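Long-range contact in putative Nitroreductase (Anabaena variabilis ATCC 29413, PDB 3EO7), which binds flavin mononucleotide and probably acts as an oxidoreductase of the nitroreductase family: residues A[313-327]-A[354-368]. Residues are numbered along the deposited sequence; the frame is centred on the assembly and turned at random. Where two conformers were deposited one is given.
Sequences TVSAPIYWGENLSDL and LDFTYQPQNYIDQSL
The side-chain amide of Q366 bonds to the backbone of 318-320 at two points. NE2 of Q366 donates to O of I318 at 2.8 Å, nearly straight at 175° and in the plane of the amide. OE1 of Q366 takes the N-H of W320 at 2.8 Å, on a lone pair in its carbonyl plane. One bond given and one received fix the rotation of the amide. Beyond CG the Q366 chain is extended (chi2 -172°), which carries the amide across to the loop. A water also donates to Q366 OE1.

Y363 adds a third direct bond. Its OH accepts the N-H of I318 at 3.0 Å, and it also reaches OD2 of D355 in a weak bond. N362 ND2 binds the syn lone pair of D355 OD1. D355 packs its CB on CB of S315, and its carboxylate reaches the backbone of S315 through two waters: one links its OD2 to O of S315, and another lies between its OD1 and N of S315.

The aromatic part is a cluster of W320, F356 and Y363. The indole edge points into the face of F356, with CZ2 of W320 over the ring centre and the planes at 54°. CD1 of F356 lies over the centre of the Y363 ring. P317 CB packs on Y363 CE2 at 3.8 Å. I318 CD1 touches CB of F356.

Leucines close the far end. CD1 of L324 meets CD2 of L368 at 3.6 Å, and L327 CD2 touches the same methyl. Helix 181-202 packs on this group through I202 and A201, and R466 makes a cation-pi contact with F356.

The arrangement is a loop leading into helix 325-333, held against the last turn of helix 347-358, the separate 3-10 segment 360-365 and the residues just after it; 354-368 belongs to the second nitroreductase family region of this FMN-binding chain.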
ATOM      1  N   THR A 313      13.547 -19.483   8.126  1.00 16.00           N
ATOM      2  CA  THR A 313      12.332 -19.346   7.350  1.00 16.34           C
ATOM      3  C   THR A 313      12.589 -19.602   5.857  1.00 16.04           C
ATOM      4  O   THR A 313      11.697 -19.396   5.032  1.00 18.00           O
ATOM      5  CB  THR A 313      11.753 -17.942   7.513  1.00 14.36           C
ATOM      6  OG1 THR A 313      12.720 -16.965   7.084  1.00 16.17           O
ATOM      7  CG2 THR A 313      11.311 -17.721   8.969  1.00 15.62           C
ATOM      8  N   VAL A 314      13.779 -20.093   5.499  1.00 17.19           N
ATOM      9  CA  VAL A 314      14.080 -20.370   4.089  1.00 16.71           C
ATOM     10  C   VAL A 314      13.011 -21.291   3.505  1.00 17.80           C
ATOM     11  O   VAL A 314      12.656 -22.324   4.096  1.00 16.13           O
ATOM     12  CB  VAL A 314      15.491 -20.901   3.903  1.00 17.08           C
ATOM     13  CG1 VAL A 314      15.689 -21.400   2.460  1.00 19.14           C
ATOM     14  CG2 VAL A 314      16.501 -19.801   4.258  1.00 14.58           C
ATOM     15  N   SER A 315      12.464 -20.872   2.351  1.00 17.69           N
ATOM     16  CA  SER A 315      11.321 -21.534   1.754  1.00 15.77           C
ATOM     17  C   SER A 315      11.431 -21.770   0.256  1.00 16.16           C
ATOM     18  O   SER A 315      12.139 -21.063  -0.434  1.00 16.30           O
ATOM     19  CB  SER A 315      10.111 -20.608   1.962  1.00 17.73           C
ATOM     20  OG  SER A 315       8.895 -21.139   1.434  1.00 17.93           O
ATOM     21  N   ALA A 316      10.755 -22.826  -0.208  1.00 17.57           N
ATOM     22  CA  ALA A 316      10.529 -23.059  -1.642  1.00 19.19           C
ATOM     23  C   ALA A 316       9.538 -21.944  -2.029  1.00 18.00           C
ATOM     24  O   ALA A 316       8.758 -21.460  -1.179  1.00 18.98           O
ATOM     25  CB  ALA A 316       9.913 -24.444  -1.877  1.00 18.41           C
ATOM     26  N   PRO A 317       9.575 -21.494  -3.290  1.00 20.44           N
ATOM     27  CA  PRO A 317       8.704 -20.371  -3.703  1.00 18.42           C
ATOM     28  C   PRO A 317       7.282 -20.782  -4.011  1.00 18.93           C
ATOM     29  O   PRO A 317       7.036 -21.941  -4.366  1.00 18.59           O
ATOM     30  CB  PRO A 317       9.359 -19.876  -4.995  1.00 20.86           C
ATOM     31  CG  PRO A 317       9.968 -21.103  -5.583  1.00 22.61           C
ATOM     32  CD  PRO A 317      10.422 -21.975  -4.400  1.00 20.41           C
ATOM     33  N   ILE A 318       6.356 -19.845  -3.885  1.00 18.81           N
ATOM     34  CA  ILE A 318       4.974 -20.055  -4.298  1.00 18.07           C
ATOM     35  C   ILE A 318       4.986 -20.128  -5.821  1.00 17.12           C
ATOM     36  O   ILE A 318       5.606 -19.291  -6.480  1.00 18.28           O
ATOM     37  CB  ILE A 318       4.062 -18.879  -3.852  1.00 18.79           C
ATOM     38  CG1 ILE A 318       3.930 -18.846  -2.329  1.00 18.48           C
ATOM     39  CG2 ILE A 318       2.680 -18.982  -4.469  1.00 16.52           C
ATOM     40  CD1 ILE A 318       3.116 -17.676  -1.780  1.00 17.04           C
ATOM     41  N   TYR A 319       4.306 -21.128  -6.376  1.00 18.13           N
ATOM     42  CA  TYR A 319       4.195 -21.287  -7.833  1.00 18.26           C
ATOM     43  C   TYR A 319       2.951 -20.551  -8.283  1.00 18.49           C
ATOM     44  O   TYR A 319       1.853 -20.860  -7.827  1.00 19.41           O
ATOM     45  CB  TYR A 319       4.128 -22.749  -8.232  1.00 20.64           C
ATOM     46  CG  TYR A 319       3.950 -22.921  -9.727  1.00 19.89           C
ATOM     47  CD1 TYR A 319       4.874 -22.384 -10.623  1.00 21.85           C
ATOM     48  CD2 TYR A 319       2.866 -23.620 -10.233  1.00 25.57           C
ATOM     49  CE1 TYR A 319       4.718 -22.555 -12.005  1.00 25.62           C
ATOM     50  CE2 TYR A 319       2.710 -23.801 -11.593  1.00 24.80           C
ATOM     51  CZ  TYR A 319       3.623 -23.269 -12.469  1.00 24.04           C
ATOM     52  OH  TYR A 319       3.411 -23.480 -13.820  1.00 24.76           O
ATOM     53  N   TRP A 320       3.144 -19.562  -9.156  1.00 18.56           N
ATOM     54  CA  TRP A 320       2.040 -18.719  -9.630  1.00 17.91           C
ATOM     55  C   TRP A 320       1.407 -19.124 -10.960  1.00 19.94           C
ATOM     56  O   TRP A 320       0.637 -18.349 -11.521  1.00 18.73           O
ATOM     57  CB  TRP A 320       2.504 -17.268  -9.702  1.00 17.44           C
ATOM     58  CG  TRP A 320       2.811 -16.684  -8.348  1.00 18.85           C
ATOM     59  CD1 TRP A 320       4.042 -16.468  -7.793  1.00 18.96           C
ATOM     60  CD2 TRP A 320       1.852 -16.254  -7.394  1.00 14.34           C
ATOM     61  NE1 TRP A 320       3.905 -15.895  -6.539  1.00 18.43           N
ATOM     62  CE2 TRP A 320       2.566 -15.756  -6.272  1.00 14.68           C
ATOM     63  CE3 TRP A 320       0.449 -16.200  -7.380  1.00 17.14           C
ATOM     64  CZ2 TRP A 320       1.920 -15.255  -5.151  1.00 15.92           C
ATOM     65  CZ3 TRP A 320      -0.188 -15.665  -6.264  1.00 17.80           C
ATOM     66  CH2 TRP A 320       0.553 -15.183  -5.179  1.00 16.95           C
ATOM     67  N   GLY A 321       1.696 -20.339 -11.441  1.00 20.24           N
ATOM     68  CA  GLY A 321       1.133 -20.843 -12.687  1.00 22.20           C
ATOM     69  C   GLY A 321       1.895 -20.395 -13.908  1.00 21.77           C
ATOM     70  O   GLY A 321       2.727 -19.478 -13.860  1.00 21.22           O
ATOM     71  N   GLU A 322       1.568 -21.006 -15.044  1.00 24.71           N
ATOM     72  CA  GLU A 322       2.213 -20.635 -16.287  1.00 26.29           C
ATOM     73  C   GLU A 322       1.850 -19.198 -16.617  1.00 26.32           C
ATOM     74  O   GLU A 322       0.674 -18.826 -16.525  1.00 28.39           O
ATOM     75  CB  GLU A 322       1.782 -21.570 -17.427  1.00 28.52           C
ATOM     76  CG  GLU A 322       2.401 -21.195 -18.769  1.00 38.85           C
ATOM     77  N   ASN A 323       2.860 -18.406 -16.982  1.00 26.72           N
ATOM     78  CA  ASN A 323       2.717 -16.996 -17.310  1.00 25.66           C
ATOM     79  C   ASN A 323       1.933 -16.213 -16.256  1.00 24.76           C
ATOM     80  O   ASN A 323       1.156 -15.322 -16.582  1.00 23.54           O
ATOM     81  CB  ASN A 323       2.060 -16.829 -18.662  1.00 28.26           C
ATOM     82  CG  ASN A 323       2.794 -17.571 -19.748  1.00 32.11           C
ATOM     83  OD1 ASN A 323       2.201 -18.387 -20.453  1.00 40.94           O
ATOM     84  ND2 ASN A 323       4.103 -17.340 -19.847  1.00 32.94           N
ATOM     85  N   LEU A 324       2.155 -16.553 -14.990  1.00 23.43           N
ATOM     86  CA  LEU A 324       1.507 -15.868 -13.867  1.00 20.77           C
ATOM     87  C   LEU A 324      -0.023 -15.950 -13.849  1.00 21.36           C
ATOM     88  O   LEU A 324      -0.683 -15.131 -13.194  1.00 20.35           O
ATOM     89  CB  LEU A 324       1.977 -14.401 -13.789  1.00 22.74           C
ATOM     90  CG  LEU A 324       3.477 -14.150 -13.590  1.00 19.40           C
ATOM     91  CD1 LEU A 324       3.874 -12.633 -13.617  1.00 20.85           C
ATOM     92  CD2 LEU A 324       3.925 -14.779 -12.223  1.00 23.74           C
ATOM     93  N   SER A 325      -0.569 -16.978 -14.503  1.00 21.41           N
ATOM     94  CA  SER A 325      -2.004 -17.199 -14.576  1.00 21.08           C
ATOM     95  C   SER A 325      -2.698 -17.296 -13.208  1.00 19.61           C
ATOM     96  O   SER A 325      -3.804 -16.768 -13.040  1.00 20.14           O
ATOM     97  CB  SER A 325      -2.322 -18.440 -15.437  1.00 23.28           C
ATOM     98  OG  SER A 325      -1.690 -19.611 -14.924  1.00 26.11           O
ATOM     99  N   ASP A 326      -2.063 -17.951 -12.243  0.50 18.87           N
ATOM    100  CA  ASP A 326      -2.676 -18.105 -10.926  0.50 18.51           C
ATOM    101  C   ASP A 326      -2.550 -16.815 -10.105  0.50 18.71           C
ATOM    102  O   ASP A 326      -3.354 -16.580  -9.210  0.50 16.87           O
ATOM    103  CB  ASP A 326      -2.125 -19.345 -10.212  0.50 19.20           C
ATOM    104  CG  ASP A 326      -2.398 -20.637 -10.997  0.50 18.06           C
ATOM    105  OD1 ASP A 326      -3.543 -20.835 -11.459  0.50 18.90           O
ATOM    106  OD2 ASP A 326      -1.482 -21.469 -11.140  0.50 19.88           O
ATOM    107  N   LEU A 327      -1.539 -16.002 -10.409  1.00 16.77           N
ATOM    108  CA  LEU A 327      -1.398 -14.685  -9.801  1.00 17.64           C
ATOM    109  C   LEU A 327      -2.566 -13.835 -10.311  1.00 18.41           C
ATOM    110  O   LEU A 327      -3.215 -13.141  -9.532  1.00 18.78           O
ATOM    111  CB  LEU A 327      -0.061 -14.060 -10.147  1.00 18.22           C
ATOM    112  CG  LEU A 327       0.129 -12.638  -9.590  1.00 17.83           C
ATOM    113  CD1 LEU A 327      -0.079 -12.515  -8.052  1.00 20.13           C
ATOM    114  CD2 LEU A 327       1.495 -12.118 -10.043  1.00 17.44           C
ATOM    115  N   LEU A 354       5.910 -15.416   3.789  1.00 17.13           N
ATOM    116  CA  LEU A 354       7.042 -14.528   4.046  1.00 15.44           C
ATOM    117  C   LEU A 354       7.977 -14.469   2.839  1.00 16.53           C
ATOM    118  O   LEU A 354       8.563 -13.424   2.539  1.00 16.32           O
ATOM    119  CB  LEU A 354       7.800 -14.968   5.294  1.00 14.83           C
ATOM    120  CG  LEU A 354       7.032 -14.885   6.611  1.00 15.58           C
ATOM    121  CD1 LEU A 354       7.897 -15.453   7.807  1.00 17.26           C
ATOM    122  CD2 LEU A 354       6.574 -13.440   6.857  1.00 16.01           C
ATOM    123  N   ASP A 355       8.146 -15.595   2.176  1.00 17.00           N
ATOM    124  CA  ASP A 355       9.035 -15.663   1.019  1.00 15.99           C
ATOM    125  C   ASP A 355       8.543 -14.764  -0.115  1.00 16.58           C
ATOM    126  O   ASP A 355       9.309 -13.996  -0.675  1.00 17.36           O
ATOM    127  CB  ASP A 355       9.139 -17.109   0.527  1.00 15.47           C
ATOM    128  CG  ASP A 355      10.176 -17.273  -0.568  1.00 17.58           C
ATOM    129  OD1 ASP A 355      11.373 -17.103  -0.280  1.00 16.41           O
ATOM    130  OD2 ASP A 355       9.768 -17.599  -1.715  1.00 18.21           O
ATOM    131  N   PHE A 356       7.252 -14.844  -0.420  1.00 15.74           N
ATOM    132  CA  PHE A 356       6.695 -14.050  -1.504  1.00 13.22           C
ATOM    133  C   PHE A 356       6.723 -12.560  -1.147  1.00 14.18           C
ATOM    134  O   PHE A 356       6.940 -11.714  -1.997  1.00 16.57           O
ATOM    135  CB  PHE A 356       5.301 -14.492  -1.878  1.00 14.48           C
ATOM    136  CG  PHE A 356       4.690 -13.625  -2.942  1.00 16.82           C
ATOM    137  CD1 PHE A 356       5.186 -13.690  -4.237  1.00 14.94           C
ATOM    138  CD2 PHE A 356       3.658 -12.762  -2.678  1.00 17.70           C
ATOM    139  CE1 PHE A 356       4.661 -12.889  -5.249  1.00 17.41           C
ATOM    140  CE2 PHE A 356       3.107 -11.959  -3.706  1.00 15.59           C
ATOM    141  CZ  PHE A 356       3.627 -12.021  -4.986  1.00 16.95           C
ATOM    142  N   THR A 357       6.495 -12.255   0.131  1.00 16.13           N
ATOM    143  CA  THR A 357       6.380 -10.872   0.558  1.00 16.76           C
ATOM    144  C   THR A 357       7.739 -10.195   0.660  1.00 17.32           C
ATOM    145  O   THR A 357       7.905  -9.078   0.179  1.00 19.64           O
ATOM    146  CB  THR A 357       5.657 -10.812   1.907  1.00 17.70           C
ATOM    147  OG1 THR A 357       4.361 -11.417   1.761  1.00 17.69           O
ATOM    148  CG2 THR A 357       5.545  -9.344   2.424  1.00 16.87           C
ATOM    149  N   TYR A 358       8.689 -10.876   1.300  1.00 15.96           N
ATOM    150  CA  TYR A 358      10.017 -10.324   1.593  1.00 16.79           C
ATOM    151  C   TYR A 358      11.212 -10.782   0.770  1.00 16.57           C
ATOM    152  O   TYR A 358      12.294 -10.205   0.928  1.00 16.48           O
ATOM    153  CB  TYR A 358      10.351 -10.573   3.073  1.00 15.55           C
ATOM    154  CG  TYR A 358       9.407  -9.885   4.040  1.00 17.40           C
ATOM    155  CD1 TYR A 358       9.656  -8.608   4.475  1.00 16.14           C
ATOM    156  CD2 TYR A 358       8.280 -10.530   4.522  1.00 15.87           C
ATOM    157  CE1 TYR A 358       8.809  -7.972   5.392  1.00 16.84           C
ATOM    158  CE2 TYR A 358       7.417  -9.895   5.426  1.00 16.81           C
ATOM    159  CZ  TYR A 358       7.706  -8.620   5.859  1.00 18.19           C
ATOM    160  OH  TYR A 358       6.892  -7.980   6.763  1.00 19.13           O
ATOM    161  N   GLN A 359      11.037 -11.824  -0.046  1.00 16.87           N
ATOM    162  CA  GLN A 359      12.116 -12.439  -0.837  1.00 16.68           C
ATOM    163  C   GLN A 359      11.752 -12.471  -2.319  1.00 15.30           C
ATOM    164  O   GLN A 359      11.718 -13.543  -2.964  1.00 16.31           O
ATOM    165  CB  GLN A 359      12.410 -13.846  -0.307  1.00 16.44           C
ATOM    166  CG  GLN A 359      12.540 -13.954   1.228  1.00 16.04           C
ATOM    167  CD  GLN A 359      13.717 -13.207   1.856  1.00 19.11           C
ATOM    168  OE1 GLN A 359      14.803 -13.080   1.258  1.00 19.54           O
ATOM    169  NE2 GLN A 359      13.526 -12.750   3.109  1.00 15.58           N
ATOM    170  N   PRO A 360      11.473 -11.278  -2.891  1.00 17.28           N
ATOM    171  CA  PRO A 360      11.060 -11.220  -4.293  1.00 18.79           C
ATOM    172  C   PRO A 360      12.119 -11.764  -5.252  1.00 18.76           C
ATOM    173  O   PRO A 360      11.776 -12.191  -6.350  1.00 18.34           O
ATOM    174  CB  PRO A 360      10.780  -9.743  -4.521  1.00 18.36           C
ATOM    175  CG  PRO A 360      11.663  -9.049  -3.518  1.00 18.08           C
ATOM    176  CD  PRO A 360      11.598  -9.933  -2.307  1.00 17.65           C
ATOM    177  N   GLN A 361      13.376 -11.783  -4.825  1.00 18.78           N
ATOM    178  CA  GLN A 361      14.462 -12.321  -5.652  1.00 18.41           C
ATOM    179  C   GLN A 361      14.267 -13.802  -5.968  1.00 17.59           C
ATOM    180  O   GLN A 361      14.840 -14.319  -6.910  1.00 16.62           O
ATOM    181  CB  GLN A 361      15.812 -12.085  -5.019  1.00 17.61           C
ATOM    182  CG  GLN A 361      16.184 -12.979  -3.835  1.00 17.59           C
ATOM    183  CD  GLN A 361      15.551 -12.558  -2.508  1.00 15.79           C
ATOM    184  OE1 GLN A 361      14.812 -11.576  -2.415  1.00 17.39           O
ATOM    185  NE2 GLN A 361      15.848 -13.329  -1.463  1.00 17.79           N
ATOM    186  N   ASN A 362      13.442 -14.479  -5.168  1.00 17.24           N
ATOM    187  CA  ASN A 362      13.120 -15.871  -5.380  1.00 15.94           C
ATOM    188  C   ASN A 362      12.033 -16.129  -6.435  1.00 17.45           C
ATOM    189  O   ASN A 362      11.650 -17.286  -6.645  1.00 21.76           O
ATOM    190  CB  ASN A 362      12.750 -16.503  -4.040  1.00 16.80           C
ATOM    191  CG  ASN A 362      13.947 -16.635  -3.115  1.00 18.69           C
ATOM    192  OD1 ASN A 362      15.088 -16.646  -3.576  1.00 18.23           O
ATOM    193  ND2 ASN A 362      13.700 -16.797  -1.821  1.00 18.55           N
ATOM    194  N   TYR A 363      11.568 -15.055  -7.095  1.00 17.86           N
ATOM    195  CA  TYR A 363      10.496 -15.105  -8.090  1.00 17.91           C
ATOM    196  C   TYR A 363      10.925 -14.612  -9.473  1.00 19.40           C
ATOM    197  O   TYR A 363      10.088 -14.498 -10.369  1.00 17.68           O
ATOM    198  CB  TYR A 363       9.266 -14.327  -7.566  1.00 18.40           C
ATOM    199  CG  TYR A 363       8.744 -15.029  -6.350  1.00 17.63           C
ATOM    200  CD1 TYR A 363       9.307 -14.798  -5.097  1.00 17.72           C
ATOM    201  CD2 TYR A 363       7.775 -16.005  -6.466  1.00 18.57           C
ATOM    202  CE1 TYR A 363       8.891 -15.520  -4.002  1.00 16.74           C
ATOM    203  CE2 TYR A 363       7.346 -16.720  -5.371  1.00 17.89           C
ATOM    204  CZ  TYR A 363       7.919 -16.465  -4.142  1.00 17.45           C
ATOM    205  OH  TYR A 363       7.516 -17.181  -3.050  1.00 16.77           O
ATOM    206  N   ILE A 364      12.225 -14.383  -9.670  1.00 20.58           N
ATOM    207  CA  ILE A 364      12.701 -13.895 -10.958  1.00 23.65           C
ATOM    208  C   ILE A 364      12.392 -14.881 -12.088  1.00 21.79           C
ATOM    209  O   ILE A 364      12.060 -14.459 -13.183  1.00 20.04           O
ATOM    210  CB  ILE A 364      14.213 -13.513 -10.961  1.00 25.09           C
ATOM    211  CG1 ILE A 364      15.108 -14.704 -10.713  1.00 31.50           C
ATOM    212  CG2 ILE A 364      14.498 -12.478  -9.917  1.00 33.22           C
ATOM    213  CD1 ILE A 364      16.604 -14.335 -10.841  1.00 33.33           C
ATOM    214  N   ASP A 365      12.455 -16.178 -11.813  1.00 19.91           N
ATOM    215  CA  ASP A 365      12.175 -17.185 -12.827  1.00 21.38           C
ATOM    216  C   ASP A 365      10.700 -17.289 -13.200  1.00 21.94           C
ATOM    217  O   ASP A 365      10.353 -18.014 -14.134  1.00 19.99           O
ATOM    218  CB  ASP A 365      12.758 -18.556 -12.443  1.00 23.26           C
ATOM    219  CG  ASP A 365      12.083 -19.185 -11.245  1.00 27.61           C
ATOM    220  OD1 ASP A 365      11.299 -18.507 -10.547  1.00 31.75           O
ATOM    221  OD2 ASP A 365      12.397 -20.371 -10.980  1.00 38.23           O
ATOM    222  N   GLN A 366       9.839 -16.578 -12.477  1.00 20.65           N
ATOM    223  CA  GLN A 366       8.407 -16.511 -12.800  1.00 19.94           C
ATOM    224  C   GLN A 366       8.035 -15.134 -13.379  1.00 18.93           C
ATOM    225  O   GLN A 366       6.854 -14.776 -13.450  1.00 18.09           O
ATOM    226  CB  GLN A 366       7.556 -16.835 -11.579  1.00 21.99           C
ATOM    227  CG  GLN A 366       7.806 -18.213 -11.008  1.00 17.02           C
ATOM    228  CD  GLN A 366       6.806 -18.544  -9.933  1.00 19.41           C
ATOM    229  OE1 GLN A 366       5.621 -18.693 -10.229  1.00 19.19           O
ATOM    230  NE2 GLN A 366       7.268 -18.645  -8.664  1.00 18.96           N
ATOM    231  N   SER A 367       9.049 -14.370 -13.774  0.50 18.45           N
ATOM    232  CA  SER A 367       8.866 -13.054 -14.412  0.50 19.15           C
ATOM    233  C   SER A 367       8.394 -11.946 -13.468  0.50 20.30           C
ATOM    234  O   SER A 367       7.773 -10.968 -13.898  0.50 19.28           O
ATOM    235  CB  SER A 367       7.938 -13.164 -15.629  0.50 19.98           C
ATOM    236  OG  SER A 367       8.479 -14.089 -16.556  0.50 17.43           O
ATOM    237  N   LEU A 368       8.676 -12.106 -12.179  1.00 18.37           N
ATOM    238  CA  LEU A 368       8.388 -11.052 -11.201  1.00 19.30           C
ATOM    239  C   LEU A 368       9.700 -10.308 -10.945  1.00 19.00           C
ATOM    240  O   LEU A 368      10.800 -10.833 -11.163  1.00 19.11           O
ATOM    241  CB  LEU A 368       7.795 -11.612  -9.916  1.00 19.26           C
ATOM    242  CG  LEU A 368       6.420 -12.258 -10.124  1.00 22.52           C
ATOM    243  CD1 LEU A 368       5.939 -12.926  -8.834  1.00 23.73           C
ATOM    244  CD2 LEU A 368       5.384 -11.244 -10.669  1.00 24.08           C
TER
HETATM  245  O   HOH W   1      13.180 -18.326   1.301  1.00 19.50           O
HETATM  246  O   HOH W   2      11.717 -19.396  -2.599  1.00 20.40           O
HETATM  247  O   HOH W   3       4.941 -18.932 -12.851  1.00 30.14           O